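Local coordinates for TRAP dicarboxylate transporter-DctP subunit (Marinobacter aquaeolei, PDB 4PFI), which probably binds a still unassigned small organic solute in the periplasm and delivers it to a TRAP-type membrane transporter, at residues 53-56 and 57-60. Residues are numbered along the deposited sequence; the frame is centred on the assembly and turned at random.
Sequences YAQQ and FREQ
Phe57 and Arg58 donate their backbone N-H groups to the carbonyl oxygens of Tyr53 and Ala54, two successive i to i+4 hydrogen bonds of an alpha-helix. This is the middle of helix 49-65, which connects the parallel strands 37-41 and 70-74 in a beta-alpha-beta crossover of the solute-binding protein fold. The four bonds of this kind between the segments run from 2.8 Å (Arg58 N to Ala54 O) to 3.1 Å (Gln60 N to Gln56 O). The bond from Glu59 N to Gln55 O is the straightest, with an N-H...O angle of 169°.

The side chains of Tyr53, Ala54 and Phe57 lie on the buried side of the helix. The aromatic rings of Tyr53 and Phe57, one turn apart, pack on helix 263-296, Tyr53 against Ile271 and Leu274, Phe57 against Leu267 and Thr270. Phe57 also meets Phe40 edge-to-face. In Phe57, CG is anti to the backbone N, and this chi1 of 177° carries the ring away from residues 53-56; Phe57 CB itself, placed by the backbone, lies 3.4 Å from Ala54 O. Ala54 rests on Val73 and Phe40, against the strands.

On the more open side, the guanidinium end of Arg58 meets the aliphatic part of Gln55. The amide and guanidinium planes are 28° apart, but the two flat groups are not what touches: the guanidinium approaches the Gln55 methylene CG obliquely, and the contact is van der Waals in character. Arg58 runs extended through chi2 and then bends at chi3, which returns its guanidinium toward the preceding turn; there Arg58 NH2 lies 3.5 Å from Gln55 CG.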
ATOM      1  N   TYR A  53      -9.515  -9.693   1.351  1.00 23.04           N
ATOM      2  CA  TYR A  53      -9.555  -9.296   2.757  1.00 24.37           C
ATOM      3  C   TYR A  53     -10.993  -8.972   3.142  1.00 26.44           C
ATOM      4  O   TYR A  53     -11.516  -9.471   4.144  1.00 24.84           O
ATOM      5  CB  TYR A  53      -8.677  -8.068   2.982  1.00 22.95           C
ATOM      6  CG  TYR A  53      -8.649  -7.512   4.392  1.00 28.26           C
ATOM      7  CD1 TYR A  53      -9.631  -6.616   4.843  1.00 30.22           C
ATOM      8  CD2 TYR A  53      -7.625  -7.854   5.274  1.00 27.20           C
ATOM      9  CE1 TYR A  53      -9.593  -6.087   6.137  1.00 24.67           C
ATOM     10  CE2 TYR A  53      -7.585  -7.328   6.568  1.00 27.56           C
ATOM     11  CZ  TYR A  53      -8.569  -6.450   6.988  1.00 29.48           C
ATOM     12  OH  TYR A  53      -8.503  -5.948   8.265  1.00 29.28           O
ATOM     13  N   ALA A  54     -11.628  -8.134   2.335  1.00 24.08           N
ATOM     14  CA  ALA A  54     -12.976  -7.691   2.645  1.00 27.56           C
ATOM     15  C   ALA A  54     -13.974  -8.868   2.669  1.00 30.87           C
ATOM     16  O   ALA A  54     -14.875  -8.899   3.515  1.00 31.71           O
ATOM     17  CB  ALA A  54     -13.413  -6.620   1.689  1.00 24.80           C
ATOM     18  N   GLN A  55     -13.803  -9.839   1.767  1.00 25.52           N
ATOM     19  CA  GLN A  55     -14.661 -11.014   1.771  1.00 28.53           C
ATOM     20  C   GLN A  55     -14.546 -11.764   3.087  1.00 28.37           C
ATOM     21  O   GLN A  55     -15.531 -12.222   3.632  1.00 27.95           O
ATOM     22  CB  GLN A  55     -14.279 -11.964   0.663  1.00 27.16           C
ATOM     23  CG  GLN A  55     -14.871 -11.641  -0.656  1.00 34.41           C
ATOM     24  CD  GLN A  55     -14.212 -12.458  -1.756  1.00 42.13           C
ATOM     25  OE1 GLN A  55     -13.742 -11.914  -2.757  1.00 48.75           O
ATOM     26  NE2 GLN A  55     -14.130 -13.771  -1.551  1.00 41.81           N
ATOM     27  N   GLN A  56     -13.323 -11.910   3.572  1.00 27.18           N
ATOM     28  CA  GLN A  56     -13.080 -12.552   4.845  1.00 27.50           C
ATOM     29  C   GLN A  56     -13.664 -11.742   6.003  1.00 32.84           C
ATOM     30  O   GLN A  56     -14.160 -12.316   6.980  1.00 31.30           O
ATOM     31  CB  GLN A  56     -11.586 -12.709   5.064  1.00 26.57           C
ATOM     32  CG  GLN A  56     -10.934 -13.673   4.114  1.00 34.96           C
ATOM     33  CD  GLN A  56     -11.182 -15.095   4.546  1.00 45.30           C
ATOM     34  OE1 GLN A  56     -12.001 -15.797   3.948  1.00 48.99           O
ATOM     35  NE2 GLN A  56     -10.507 -15.523   5.622  1.00 45.35           N
ATOM     36  N   PHE A  57     -13.582 -10.419   5.905  1.00 26.77           N
ATOM     37  CA  PHE A  57     -14.130  -9.542   6.937  1.00 28.19           C
ATOM     38  C   PHE A  57     -15.651  -9.691   6.984  1.00 31.48           C
ATOM     39  O   PHE A  57     -16.247  -9.713   8.059  1.00 31.17           O
ATOM     40  CB  PHE A  57     -13.763  -8.086   6.661  1.00 27.91           C
ATOM     41  CG  PHE A  57     -14.347  -7.099   7.639  1.00 28.09           C
ATOM     42  CD1 PHE A  57     -13.732  -6.867   8.865  1.00 30.13           C
ATOM     43  CD2 PHE A  57     -15.484  -6.380   7.321  1.00 29.32           C
ATOM     44  CE1 PHE A  57     -14.247  -5.941   9.763  1.00 32.61           C
ATOM     45  CE2 PHE A  57     -16.015  -5.449   8.214  1.00 32.34           C
ATOM     46  CZ  PHE A  57     -15.402  -5.229   9.438  1.00 32.82           C
ATOM     47  N   ARG A  58     -16.261  -9.820   5.804  1.00 31.37           N
ATOM     48  CA  ARG A  58     -17.704  -9.989   5.697  1.00 34.26           C
ATOM     49  C   ARG A  58     -18.135 -11.295   6.318  1.00 32.94           C
ATOM     50  O   ARG A  58     -19.016 -11.302   7.170  1.00 35.94           O
ATOM     51  CB  ARG A  58     -18.168  -9.939   4.229  1.00 35.39           C
ATOM     52  CG  ARG A  58     -19.676 -10.159   4.021  1.00 35.15           C
ATOM     53  CD  ARG A  58     -20.071 -10.041   2.567  1.00 33.94           C
ATOM     54  NE  ARG A  58     -19.292 -10.985   1.776  1.00 43.19           N
ATOM     55  CZ  ARG A  58     -19.036 -10.853   0.474  1.00 46.75           C
ATOM     56  NH1 ARG A  58     -19.520  -9.815  -0.202  1.00 46.29           N
ATOM     57  NH2 ARG A  58     -18.297 -11.767  -0.159  1.00 45.51           N
ATOM     58  N   GLU A  59     -17.521 -12.398   5.885  1.00 29.33           N
ATOM     59  CA  GLU A  59     -17.923 -13.729   6.348  1.00 34.14           C
ATOM     60  C   GLU A  59     -17.815 -13.835   7.858  1.00 37.13           C
ATOM     61  O   GLU A  59     -18.691 -14.390   8.510  1.00 40.90           O
ATOM     62  CB  GLU A  59     -17.076 -14.820   5.700  1.00 35.65           C
ATOM     63  CG  GLU A  59     -17.505 -15.117   4.293  1.00 42.95           C
ATOM     64  CD  GLU A  59     -16.478 -15.919   3.507  1.00 51.41           C
ATOM     65  OE1 GLU A  59     -15.267 -15.831   3.822  1.00 51.89           O
ATOM     66  OE2 GLU A  59     -16.879 -16.638   2.557  1.00 55.08           O
ATOM     67  N   GLN A  60     -16.739 -13.274   8.400  1.00 36.10           N
ATOM     68  CA  GLN A  60     -16.447 -13.335   9.826  1.00 34.56           C
ATOM     69  C   GLN A  60     -17.429 -12.498  10.630  1.00 31.91           C
ATOM     70  O   GLN A  60     -17.996 -12.968  11.612  1.00 34.86           O
ATOM     71  CB  GLN A  60     -15.028 -12.833  10.105  1.00 33.58           C
ATOM     72  CG  GLN A  60     -14.569 -13.002  11.558  1.00 40.80           C
ATOM     73  CD  GLN A  60     -14.466 -14.459  11.971  1.00 48.00           C
ATOM     74  OE1 GLN A  60     -14.509 -15.347  11.120  1.00 51.60           O
ATOM     75  NE2 GLN A  60     -14.318 -14.716  13.278  1.00 46.68           N
TER